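Local coordinates for 3-oxoacyl-[acyl-carrier-protein] synthase 2 (Rickettsia rickettsii, PDB 4JGA) that probably catalyses the condensation of malonyl-ACP with acyl-ACP, extending the growing chain by two carbons in bacterial fatty acid synthesis, at residues S35-I40 with A379-I384; K48-F53 with V219-F224; I95-A100 with A212-T217; G284-A289 with M306-L311. All blocks are in the same frame, centred on the assembly; numbering follows the deposited sequence.

Contact 1. Residues S35-I40 with A379-I384; sequences SSWKNI and AIRDQI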
loop_
_atom_site.group_PDB
_atom_site.type_symbol
_atom_site.label_atom_id
_atom_site.label_comp_id
_atom_site.label_asym_id
_atom_site.label_seq_id
_atom_site.Cartn_x
_atom_site.Cartn_y
_atom_site.Cartn_z
ATOM N N SER A 35 -2.582 22.472 -18.581
ATOM C CA SER A 35 -1.638 22.231 -19.655
ATOM C C SER A 35 -1.699 20.748 -20.082
ATOM O O SER A 35 -1.693 20.472 -21.276
ATOM C CB SER A 35 -0.225 22.655 -19.245
ATOM O OG SER A 35 0.213 21.905 -18.124
ATOM N N SER A 36 -1.765 19.812 -19.121
ATOM C CA SER A 36 -1.823 18.384 -19.456
ATOM C C SER A 36 -3.049 18.078 -20.339
ATOM O O SER A 36 -2.944 17.387 -21.348
ATOM C CB SER A 36 -1.868 17.496 -18.199
ATOM O OG SER A 36 -0.715 17.609 -17.403
ATOM N N TRP A 37 -4.212 18.597 -19.939
ATOM C CA TRP A 37 -5.479 18.258 -20.592
ATOM C C TRP A 37 -5.546 18.892 -21.971
ATOM O O TRP A 37 -5.965 18.226 -22.909
ATOM C CB TRP A 37 -6.665 18.664 -19.718
ATOM C CG TRP A 37 -7.993 18.362 -20.282
ATOM C CD1 TRP A 37 -8.995 19.263 -20.566
ATOM C CD2 TRP A 37 -8.488 17.081 -20.663
ATOM N NE1 TRP A 37 -10.067 18.607 -21.097
ATOM C CE2 TRP A 37 -9.786 17.268 -21.165
ATOM C CE3 TRP A 37 -7.961 15.787 -20.611
ATOM C CZ2 TRP A 37 -10.574 16.200 -21.609
ATOM C CZ3 TRP A 37 -8.721 14.745 -21.054
ATOM C CH2 TRP A 37 -10.010 14.943 -21.553
ATOM N N LYS A 38 -5.102 20.149 -22.114
ATOM C CA LYS A 38 -5.017 20.742 -23.458
ATOM C C LYS A 38 -4.162 19.860 -24.374
ATOM O O LYS A 38 -4.549 19.579 -25.510
ATOM C CB LYS A 38 -4.491 22.199 -23.456
ATOM N N ASN A 39 -2.996 19.431 -23.896
ATOM C CA ASN A 39 -2.114 18.601 -24.729
ATOM C C ASN A 39 -2.664 17.226 -25.069
ATOM O O ASN A 39 -2.513 16.759 -26.213
ATOM C CB ASN A 39 -0.720 18.495 -24.121
ATOM C CG ASN A 39 0.073 19.767 -24.333
ATOM O OD1 ASN A 39 -0.142 20.479 -25.305
ATOM N ND2 ASN A 39 0.968 20.057 -23.434
ATOM N N ILE A 40 -3.339 16.601 -24.100
ATOM C CA ILE A 40 -4.022 15.337 -24.354
ATOM C C ILE A 40 -5.043 15.489 -25.470
ATOM O O ILE A 40 -5.024 14.760 -26.482
ATOM C CB ILE A 40 -4.729 14.813 -23.096
ATOM C CG1 ILE A 40 -3.706 14.282 -22.073
ATOM C CG2 ILE A 40 -5.774 13.760 -23.447
ATOM C CD1 ILE A 40 -2.952 13.026 -22.484
ATOM N N ALA A 379 -13.172 14.617 -19.364
ATOM C CA ALA A 379 -13.972 14.259 -20.539
ATOM C C ALA A 379 -15.446 14.622 -20.325
ATOM O O ALA A 379 -16.143 15.040 -21.254
ATOM C CB ALA A 379 -13.841 12.778 -20.869
ATOM N N ILE A 380 -15.908 14.453 -19.090
ATOM C CA ILE A 380 -17.261 14.861 -18.722
ATOM C C ILE A 380 -17.351 16.381 -18.723
ATOM O O ILE A 380 -18.289 16.942 -19.278
ATOM C CB ILE A 380 -17.664 14.356 -17.329
ATOM C CG1 ILE A 380 -17.958 12.864 -17.387
ATOM C CG2 ILE A 380 -18.890 15.089 -16.802
ATOM C CD1 ILE A 380 -17.983 12.187 -16.022
ATOM N N ARG A 381 -16.384 17.044 -18.079
ATOM C CA ARG A 381 -16.414 18.525 -18.034
ATOM C C ARG A 381 -16.471 19.138 -19.441
ATOM O O ARG A 381 -17.256 20.063 -19.672
ATOM C CB ARG A 381 -15.231 19.109 -17.278
ATOM C CG ARG A 381 -15.412 20.602 -16.996
ATOM C CD ARG A 381 -14.135 21.294 -16.538
ATOM N NE ARG A 381 -13.167 21.339 -17.618
ATOM C CZ ARG A 381 -11.887 21.667 -17.477
ATOM N NH1 ARG A 381 -11.397 22.027 -16.303
ATOM N NH2 ARG A 381 -11.092 21.638 -18.535
ATOM N N ASP A 382 -15.666 18.610 -20.369
ATOM C CA ASP A 382 -15.511 19.219 -21.675
ATOM C C ASP A 382 -16.217 18.452 -22.792
ATOM O O ASP A 382 -16.119 18.837 -23.946
ATOM C CB ASP A 382 -14.031 19.422 -22.015
ATOM C CG ASP A 382 -13.350 20.419 -21.077
ATOM O OD1 ASP A 382 -14.057 21.144 -20.330
ATOM O OD2 ASP A 382 -12.101 20.442 -21.043
ATOM N N GLN A 383 -16.957 17.393 -22.440
ATOM C CA GLN A 383 -17.740 16.643 -23.433
ATOM C C GLN A 383 -16.859 16.303 -24.627
ATOM O O GLN A 383 -17.163 16.569 -25.792
ATOM C CB GLN A 383 -18.982 17.425 -23.850
ATOM C CG GLN A 383 -19.942 17.696 -22.699
ATOM C CD GLN A 383 -20.581 16.419 -22.169
ATOM O OE1 GLN A 383 -21.438 15.826 -22.823
ATOM N NE2 GLN A 383 -20.145 15.980 -20.995
ATOM N N ILE A 384 -15.743 15.675 -24.306
ATOM C CA ILE A 384 -14.809 15.257 -25.311
ATOM C C ILE A 384 -14.037 14.030 -24.852
ATOM O O ILE A 384 -13.644 13.929 -23.699
ATOM C CB ILE A 384 -13.867 16.407 -25.712
ATOM C CG1 ILE A 384 -13.071 16.037 -26.950
ATOM C CG2 ILE A 384 -12.927 16.788 -24.599
ATOM C CD1 ILE A 384 -12.432 17.246 -27.605
#
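Helix 33-41 and the C-terminal part of helix 368-382 keep well apart: the nearest CA atoms, those of Trp37 and Ala379, lie 9.4 Å from each other. The indole of Trp37 spans the gap. Its CG is anti to the backbone N (chi1 -180°), and this aims the ring at the other segment. The bond across is from Trp37 NE1 to Asp382 OD2, 2.7 Å. The oxygen sits at the edge of the indole, near its plane. The bond is bent, with 144° at the hydrogen, and it meets OD2 on the anti side, tilted out of the carboxylate plane. The contact joins the N-terminal and C-terminal regions of a ketoacyl synthase of the thiolase clan, Trp37 coming from the first and Asp382 from the second. Arg381 holds the carboxylate of Asp382 side-on in a salt bridge. Arg381 NE is 2.9 Å from Asp382 OD1, coming from above the carboxylate plane; Arg381 NH2 is 3.0 Å from Asp382 OD2 on the syn side. OD2 thus takes two donors from the same face, which should favour the charged carboxylate. The benzo part packs on aliphatic groups, with Trp37 CZ2 3.8 Å from Ile384 CG2. Leu378 also touches Trp37.

Contact 2. Residues K48-F53 with V219-F224; sequences KTITEF and VGVAGF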
loop_
_atom_site.group_PDB
_atom_site.type_symbol
_atom_site.label_atom_id
_atom_site.label_comp_id
_atom_site.label_asym_id
_atom_site.label_seq_id
_atom_site.Cartn_x
_atom_site.Cartn_y
_atom_site.Cartn_z
ATOM N N LYS A 48 9.588 10.678 -24.931
ATOM C CA LYS A 48 10.887 11.165 -25.454
ATOM C C LYS A 48 12.056 10.250 -25.084
ATOM O O LYS A 48 11.888 9.241 -24.373
ATOM C CB LYS A 48 11.209 12.645 -25.100
ATOM C CG LYS A 48 10.709 13.145 -23.769
ATOM C CD LYS A 48 10.667 14.654 -23.668
ATOM C CE LYS A 48 9.776 15.062 -22.498
ATOM N NZ LYS A 48 8.304 14.865 -22.732
ATOM N N THR A 49 13.205 10.580 -25.669
ATOM C CA THR A 49 14.438 9.904 -25.404
ATOM C C THR A 49 14.865 10.168 -23.949
ATOM O O THR A 49 14.815 11.287 -23.463
ATOM C CB THR A 49 15.516 10.375 -26.396
ATOM O OG1 THR A 49 15.200 9.857 -27.707
ATOM C CG2 THR A 49 16.884 9.893 -25.996
ATOM N N ILE A 50 15.269 9.113 -23.267
ATOM C CA ILE A 50 15.825 9.215 -21.942
ATOM C C ILE A 50 17.200 9.837 -22.060
ATOM O O ILE A 50 18.020 9.379 -22.831
ATOM C CB ILE A 50 15.969 7.824 -21.287
ATOM C CG1 ILE A 50 14.583 7.237 -21.040
ATOM C CG2 ILE A 50 16.764 7.906 -19.980
ATOM C CD1 ILE A 50 14.587 5.748 -20.795
ATOM N N THR A 51 17.434 10.888 -21.284
ATOM C CA THR A 51 18.751 11.538 -21.261
ATOM C C THR A 51 19.419 11.602 -19.865
ATOM O O THR A 51 20.615 11.782 -19.796
ATOM C CB THR A 51 18.645 12.960 -21.825
ATOM O OG1 THR A 51 17.625 13.644 -21.112
ATOM C CG2 THR A 51 18.275 12.952 -23.312
ATOM N N GLU A 52 18.671 11.455 -18.772
ATOM C CA GLU A 52 19.244 11.649 -17.426
ATOM C C GLU A 52 20.244 10.560 -17.022
ATOM O O GLU A 52 20.974 10.733 -16.055
ATOM C CB GLU A 52 18.131 11.700 -16.347
ATOM N N PHE A 53 20.264 9.430 -17.728
ATOM C CA PHE A 53 21.234 8.398 -17.426
ATOM C C PHE A 53 21.566 7.631 -18.687
ATOM O O PHE A 53 20.882 7.752 -19.701
ATOM C CB PHE A 53 20.751 7.465 -16.289
ATOM C CG PHE A 53 19.429 6.790 -16.561
ATOM C CD1 PHE A 53 19.364 5.608 -17.278
ATOM C CD2 PHE A 53 18.246 7.342 -16.105
ATOM C CE1 PHE A 53 18.141 4.989 -17.523
ATOM C CE2 PHE A 53 17.019 6.717 -16.341
ATOM C CZ PHE A 53 16.973 5.542 -17.059
ATOM N N VAL A 219 17.739 0.550 -13.173
ATOM C CA VAL A 219 17.275 -0.776 -12.724
ATOM C C VAL A 219 15.781 -0.974 -13.019
ATOM O O VAL A 219 15.342 -2.083 -13.325
ATOM C CB VAL A 219 17.626 -1.046 -11.253
ATOM C CG1 VAL A 219 16.618 -0.409 -10.323
ATOM C CG2 VAL A 219 17.679 -2.549 -10.974
ATOM N N GLY A 220 15.028 0.118 -13.015
ATOM C CA GLY A 220 13.613 0.092 -13.396
ATOM C C GLY A 220 13.384 -0.297 -14.850
ATOM O O GLY A 220 12.592 -1.202 -15.151
ATOM N N VAL A 221 14.054 0.398 -15.760
ATOM C CA VAL A 221 13.924 0.088 -17.165
ATOM C C VAL A 221 14.463 -1.321 -17.425
ATOM O O VAL A 221 13.852 -2.090 -18.140
ATOM C CB VAL A 221 14.669 1.124 -18.059
ATOM C CG1 VAL A 221 14.573 0.737 -19.525
ATOM C CG2 VAL A 221 14.095 2.528 -17.829
ATOM N N ALA A 222 15.640 -1.638 -16.862
ATOM C CA ALA A 222 16.218 -2.976 -17.042
ATOM C C ALA A 222 15.228 -4.045 -16.556
ATOM O O ALA A 222 15.034 -5.063 -17.212
ATOM C CB ALA A 222 17.528 -3.099 -16.295
ATOM N N GLY A 223 14.561 -3.767 -15.440
ATOM C CA GLY A 223 13.537 -4.670 -14.887
ATOM C C GLY A 223 12.412 -4.980 -15.829
ATOM O O GLY A 223 12.090 -6.147 -16.084
ATOM N N PHE A 224 11.850 -3.936 -16.416
ATOM C CA PHE A 224 10.727 -4.105 -17.339
ATOM C C PHE A 224 11.153 -4.669 -18.674
ATOM O O PHE A 224 10.404 -5.447 -19.284
ATOM C CB PHE A 224 9.923 -2.804 -17.478
ATOM C CG PHE A 224 9.026 -2.535 -16.299
ATOM C CD1 PHE A 224 7.859 -3.255 -16.136
ATOM C CD2 PHE A 224 9.380 -1.621 -15.321
ATOM C CE1 PHE A 224 7.047 -3.038 -15.048
ATOM C CE2 PHE A 224 8.564 -1.388 -14.222
ATOM C CZ PHE A 224 7.387 -2.105 -14.083
#
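Ile50 and Phe53, in the loop that follows strand 47-49, meet Val221 of helix 218-226. Both contacts across are apolar, and they end on one methyl group. Val221 CG2 lies 4.4 Å from Ile50 CD1 and 4.2 Å from Phe53 CZ. The methyl stands at the edge of the phenyl ring, near its plane, so Phe53 offers its rim to the helix and not a face. The valine reaches out because its CG1 is anti to the backbone N (chi1 177°), with CG2 beside that N. A further apolar contact lies within the loop. Ile50 CG2 sits 3.7 Å above the plane of the Phe53 ring, offset toward the rim, and so covers part of one face. The backbones stay far apart, with 10.5 Å between the CA atoms of Ile50 and Val221. The contact ties the short hairpin of strands 47-49 and 62-64 to a helix at the dimer interface of this thiolase-fold enzyme. On that helix, Val219 packs on Phe155 and Ala222 on Gly149 of the second subunit. Backbone bonds hold each side: Ile50 pairs with Lys61 in the hairpin, and Phe224 N bonds to Gly220 O at 3.1 Å.

Contact 3. Residues I95-A100 with A212-T217; sequences IHYGVA and AEAPVT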
loop_
_atom_site.group_PDB
_atom_site.type_symbol
_atom_site.label_atom_id
_atom_site.label_comp_id
_atom_site.label_asym_id
_atom_site.label_seq_id
_atom_site.Cartn_x
_atom_site.Cartn_y
_atom_site.Cartn_z
ATOM N N ILE A 95 7.649 11.247 -4.528
ATOM C CA ILE A 95 7.059 12.109 -3.508
ATOM C C ILE A 95 6.974 13.570 -4.017
ATOM O O ILE A 95 5.978 14.247 -3.772
ATOM C CB ILE A 95 7.800 11.994 -2.163
ATOM C CG1 ILE A 95 7.515 10.604 -1.575
ATOM C CG2 ILE A 95 7.364 13.108 -1.229
ATOM C CD1 ILE A 95 8.392 10.185 -0.411
ATOM N N HIS A 96 7.986 14.030 -4.754
ATOM C CA HIS A 96 7.950 15.363 -5.316
ATOM C C HIS A 96 6.724 15.482 -6.240
ATOM O O HIS A 96 5.981 16.440 -6.150
ATOM C CB HIS A 96 9.166 15.691 -6.153
ATOM C CG HIS A 96 10.475 15.640 -5.425
ATOM N ND1 HIS A 96 11.676 15.771 -6.090
ATOM C CD2 HIS A 96 10.784 15.399 -4.136
ATOM C CE1 HIS A 96 12.671 15.666 -5.224
ATOM N NE2 HIS A 96 12.155 15.430 -4.036
ATOM N N TYR A 97 6.550 14.521 -7.131
ATOM C CA TYR A 97 5.455 14.564 -8.073
ATOM C C TYR A 97 4.103 14.482 -7.345
ATOM O O TYR A 97 3.173 15.213 -7.669
ATOM C CB TYR A 97 5.550 13.434 -9.090
ATOM C CG TYR A 97 6.800 13.413 -9.939
ATOM C CD1 TYR A 97 7.550 14.577 -10.196
ATOM C CD2 TYR A 97 7.243 12.221 -10.503
ATOM C CE1 TYR A 97 8.686 14.538 -11.002
ATOM C CE2 TYR A 97 8.365 12.181 -11.312
ATOM C CZ TYR A 97 9.096 13.324 -11.542
ATOM O OH TYR A 97 10.196 13.236 -12.348
ATOM N N GLY A 98 4.022 13.594 -6.363
ATOM C CA GLY A 98 2.807 13.373 -5.560
ATOM C C GLY A 98 2.415 14.635 -4.797
ATOM O O GLY A 98 1.261 15.028 -4.800
ATOM N N VAL A 99 3.368 15.262 -4.151
ATOM C CA VAL A 99 3.095 16.464 -3.376
ATOM C C VAL A 99 2.659 17.595 -4.309
ATOM O O VAL A 99 1.746 18.333 -3.986
ATOM C CB VAL A 99 4.300 16.873 -2.524
ATOM C CG1 VAL A 99 4.057 18.213 -1.836
ATOM C CG2 VAL A 99 4.572 15.822 -1.447
ATOM N N ALA A 100 3.282 17.682 -5.470
ATOM C CA ALA A 100 2.901 18.686 -6.440
ATOM C C ALA A 100 1.443 18.484 -6.927
ATOM O O ALA A 100 0.651 19.430 -6.950
ATOM C CB ALA A 100 3.884 18.688 -7.607
ATOM N N ALA A 212 1.356 8.247 -7.526
ATOM C CA ALA A 212 2.548 8.909 -8.022
ATOM C C ALA A 212 3.638 7.857 -8.293
ATOM O O ALA A 212 3.761 6.867 -7.569
ATOM C CB ALA A 212 3.027 9.919 -6.997
ATOM N N GLU A 213 4.453 8.103 -9.308
ATOM C CA GLU A 213 5.483 7.156 -9.736
ATOM C C GLU A 213 6.638 7.869 -10.449
ATOM O O GLU A 213 6.419 8.797 -11.228
ATOM C CB GLU A 213 4.884 6.109 -10.665
ATOM C CG GLU A 213 5.696 4.810 -10.714
ATOM C CD GLU A 213 5.337 3.843 -9.620
ATOM O OE1 GLU A 213 4.131 3.467 -9.529
ATOM O OE2 GLU A 213 6.264 3.440 -8.870
ATOM N N ALA A 214 7.852 7.436 -10.124
ATOM C CA ALA A 214 9.081 7.865 -10.757
ATOM C C ALA A 214 9.932 6.635 -11.006
ATOM O O ALA A 214 10.933 6.412 -10.341
ATOM C CB ALA A 214 9.819 8.870 -9.881
ATOM N N PRO A 215 9.522 5.810 -11.975
ATOM C CA PRO A 215 10.126 4.508 -12.107
ATOM C C PRO A 215 11.209 4.432 -13.183
ATOM O O PRO A 215 11.801 3.361 -13.377
ATOM C CB PRO A 215 8.951 3.683 -12.560
ATOM C CG PRO A 215 8.247 4.611 -13.528
ATOM C CD PRO A 215 8.434 5.988 -12.944
ATOM N N VAL A 216 11.452 5.533 -13.886
ATOM C CA VAL A 216 12.383 5.522 -14.996
ATOM C C VAL A 216 13.811 5.720 -14.461
ATOM O O VAL A 216 14.340 6.838 -14.436
ATOM C CB VAL A 216 12.028 6.576 -16.070
ATOM C CG1 VAL A 216 12.925 6.428 -17.292
ATOM C CG2 VAL A 216 10.555 6.437 -16.464
ATOM N N THR A 217 14.398 4.604 -14.030
ATOM C CA THR A 217 15.771 4.523 -13.560
ATOM C C THR A 217 16.446 3.355 -14.279
ATOM O O THR A 217 15.765 2.516 -14.922
ATOM C CB THR A 217 15.828 4.274 -12.023
ATOM O OG1 THR A 217 15.675 2.868 -11.745
ATOM C CG2 THR A 217 14.725 5.047 -11.321
#
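Gly98 of helix 93-109 comes unusually close to the sheet, with its CA 5.1 Å from the CA of Ala212 on strand 206-213. Neither residue carries a bulky group, and this permits the approach. Ala212 CB points at the helix and touches its backbone, 3.7 Å from Gly98 CA and 3.9 Å from Gly98 N. Next to this pair Tyr97 lies along the end of the strand. With CG anti to the carbonyl carbon (chi1 -60°), the ring is carried beside the helix, where its CD2-CE2 edge meets the chain leaving the sheet. Tyr97 CD2 is 3.6 Å from Glu213 O, which lies near the ring plane at that edge. Tyr97 CE2 is 3.9 Å from Ala214 CB, which approaches the ring obliquely.

The arrangement is helix-on-sheet packing in the layered alpha-beta core of the thiolase fold. Strand 206-213 runs between strands 122-127 and 257-265 in the sheet. Phe74 stacks edge-to-face on the Tyr97 ring.

Glu213 CB turns away from helix 93-109. The buried carboxylate of this residue is gripped by backbone NH groups: OE1 by those of Gly366 and Gly129, OE2 by those of Ile130 and Gly131. Beyond Ala214 the chain makes an inverse gamma turn centred on Val216. Thr217 then serves as N-cap of helix 218-226, with its OG1 accepting from Gly220 N.

Contact 4. Residues G284-A289 with M306-L311; sequences GSTGDA and MRDAML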
loop_
_atom_site.group_PDB
_atom_site.type_symbol
_atom_site.label_atom_id
_atom_site.label_comp_id
_atom_site.label_asym_id
_atom_site.label_seq_id
_atom_site.Cartn_x
_atom_site.Cartn_y
_atom_site.Cartn_z
ATOM N N GLY A 284 -15.154 -1.395 -8.870
ATOM C CA GLY A 284 -14.947 -2.833 -8.976
ATOM C C GLY A 284 -13.485 -3.152 -8.691
ATOM O O GLY A 284 -12.586 -2.446 -9.160
ATOM N N SER A 285 -13.243 -4.209 -7.930
ATOM C CA SER A 285 -11.901 -4.622 -7.549
ATOM C C SER A 285 -11.814 -6.147 -7.484
ATOM O O SER A 285 -12.469 -6.760 -6.664
ATOM C CB SER A 285 -11.528 -4.037 -6.181
ATOM O OG SER A 285 -10.234 -4.473 -5.802
ATOM N N THR A 286 -11.002 -6.748 -8.339
ATOM C CA THR A 286 -10.984 -8.185 -8.503
ATOM C C THR A 286 -9.556 -8.697 -8.705
ATOM O O THR A 286 -8.621 -7.916 -8.926
ATOM C CB THR A 286 -11.784 -8.588 -9.751
ATOM O OG1 THR A 286 -11.172 -8.015 -10.911
ATOM C CG2 THR A 286 -13.218 -8.114 -9.676
ATOM N N GLY A 287 -9.402 -10.011 -8.630
ATOM C CA GLY A 287 -8.120 -10.672 -8.905
ATOM C C GLY A 287 -8.283 -11.725 -9.980
ATOM O O GLY A 287 -9.275 -12.450 -9.997
ATOM N N ASP A 288 -7.301 -11.816 -10.862
ATOM C CA ASP A 288 -7.236 -12.857 -11.875
ATOM C C ASP A 288 -6.952 -14.232 -11.250
ATOM O O ASP A 288 -7.349 -15.254 -11.794
ATOM C CB ASP A 288 -6.082 -12.573 -12.863
ATOM C CG ASP A 288 -6.359 -11.415 -13.845
ATOM O OD1 ASP A 288 -7.488 -10.913 -13.898
ATOM O OD2 ASP A 288 -5.415 -11.061 -14.625
ATOM N N ALA A 289 -6.154 -14.231 -10.173
ATOM C CA ALA A 289 -5.625 -15.434 -9.548
ATOM C C ALA A 289 -4.983 -16.397 -10.578
ATOM O O ALA A 289 -5.257 -17.591 -10.564
ATOM C CB ALA A 289 -6.738 -16.149 -8.783
ATOM N N MET A 306 -15.104 -4.472 -14.331
ATOM C CA MET A 306 -16.005 -3.587 -15.060
ATOM C C MET A 306 -17.456 -3.867 -14.684
ATOM O O MET A 306 -18.218 -2.959 -14.349
ATOM C CB MET A 306 -15.820 -3.730 -16.578
ATOM C CG MET A 306 -14.468 -3.202 -17.055
ATOM S SD MET A 306 -14.313 -3.247 -18.850
ATOM C CE MET A 306 -14.144 -5.016 -19.135
ATOM N N ARG A 307 -17.814 -5.136 -14.729
ATOM C CA ARG A 307 -19.171 -5.535 -14.454
ATOM C C ARG A 307 -19.592 -5.127 -13.046
ATOM O O ARG A 307 -20.676 -4.573 -12.853
ATOM C CB ARG A 307 -19.322 -7.045 -14.618
ATOM C CG ARG A 307 -20.750 -7.547 -14.467
ATOM C CD ARG A 307 -20.772 -9.028 -14.113
ATOM N NE ARG A 307 -19.953 -9.241 -12.908
ATOM C CZ ARG A 307 -19.533 -10.433 -12.489
ATOM N NH1 ARG A 307 -19.855 -11.531 -13.152
ATOM N NH2 ARG A 307 -18.796 -10.515 -11.389
ATOM N N ASP A 308 -18.742 -5.417 -12.076
ATOM C CA ASP A 308 -19.034 -5.072 -10.685
ATOM C C ASP A 308 -19.092 -3.555 -10.443
ATOM O O ASP A 308 -19.845 -3.094 -9.618
ATOM C CB ASP A 308 -17.969 -5.655 -9.765
ATOM C CG ASP A 308 -17.993 -7.194 -9.733
ATOM O OD1 ASP A 308 -18.871 -7.839 -10.366
ATOM O OD2 ASP A 308 -17.085 -7.710 -9.060
ATOM N N ALA A 309 -18.278 -2.804 -11.161
ATOM C CA ALA A 309 -18.244 -1.362 -10.969
ATOM C C ALA A 309 -19.595 -0.771 -11.351
ATOM O O ALA A 309 -20.134 0.073 -10.650
ATOM C CB ALA A 309 -17.120 -0.742 -11.773
ATOM N N MET A 310 -20.184 -1.326 -12.405
ATOM C CA MET A 310 -21.505 -0.902 -12.888
ATOM C C MET A 310 -22.634 -1.385 -12.010
ATOM O O MET A 310 -23.568 -0.634 -11.741
ATOM C CB MET A 310 -21.697 -1.340 -14.334
ATOM C CG MET A 310 -20.840 -0.534 -15.289
ATOM S SD MET A 310 -21.173 -0.931 -17.004
ATOM C CE MET A 310 -20.578 -2.589 -17.150
ATOM N N LEU A 311 -22.530 -2.623 -11.524
ATOM C CA LEU A 311 -23.490 -3.102 -10.544
ATOM C C LEU A 311 -23.447 -2.258 -9.261
ATOM O O LEU A 311 -24.481 -1.902 -8.702
ATOM C CB LEU A 311 -23.273 -4.598 -10.235
ATOM C CG LEU A 311 -23.626 -5.567 -11.375
ATOM C CD1 LEU A 311 -23.201 -6.986 -11.005
ATOM C CD2 LEU A 311 -25.129 -5.561 -11.728
HETATM O O HOH W 1 -15.710 -5.956 -7.265
#
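Asp308 of helix 300-312 meets Thr286 of strand 278-287. Strand and helix begin a beta-alpha-beta crossover that goes on to the parallel strand 322-324 of the thiolase fold. The short segments run roughly antiparallel, at 151°, with their axes 6.6 Å apart. The side chains of Thr286 and Asp308 cross obliquely, and the methyl does the touching: Thr286 CG2 is 3.9 Å from Asp308 OD2. Thr286 OG1 lies between the backbone N and the carbonyl carbon (chi1 62°), which puts CG2 beside the N, and OG1 bonds to Gly301 O. At the other end, Gly284 receives the helix. Ala309 CB sits 3.6 Å from Gly284 N, and Asp308 CB is 4.2 Å from Gly284 CA. Arg307 holds Asp308 side-on in a salt bridge, both nitrogens on one oxygen. Arg307 NH2 comes to Asp308 OD1 at 2.9 Å on the syn side, somewhat out of the carboxylate plane, and Arg307 NE meets it nearly in line with the C-O bond. Ser285 OG bonds to His190 and to Gln179 of the second subunit. A water links the two segments: it accepts from Ser285 N at 3.1 Å and donates to Asp308 OD2 at 2.9 Å.

Overall arrangement
Contacts 2 and 3 adjoin, their centres 15 Å apart. Val216 of contact 3 fits against contact 2: its O is 3.3 Å from Phe53 CE2, and its CG1 is 3.9 Å from Ile50 CD1. Strand 206-213 leads straight into helix 218-226, so the two contacts share one run of chain. Contacts 3 and 4 reach the same central sheet on opposite sides of the chain's centre, with nearest atoms about 17 Å apart. Contacts 2 and 4 both touch the second subunit. Contact 1 closes the longest loop and encloses the others in sequence. The potassium ion lies about 11 Å from the Ala379 side chain and about 12 Å from that of Ala309.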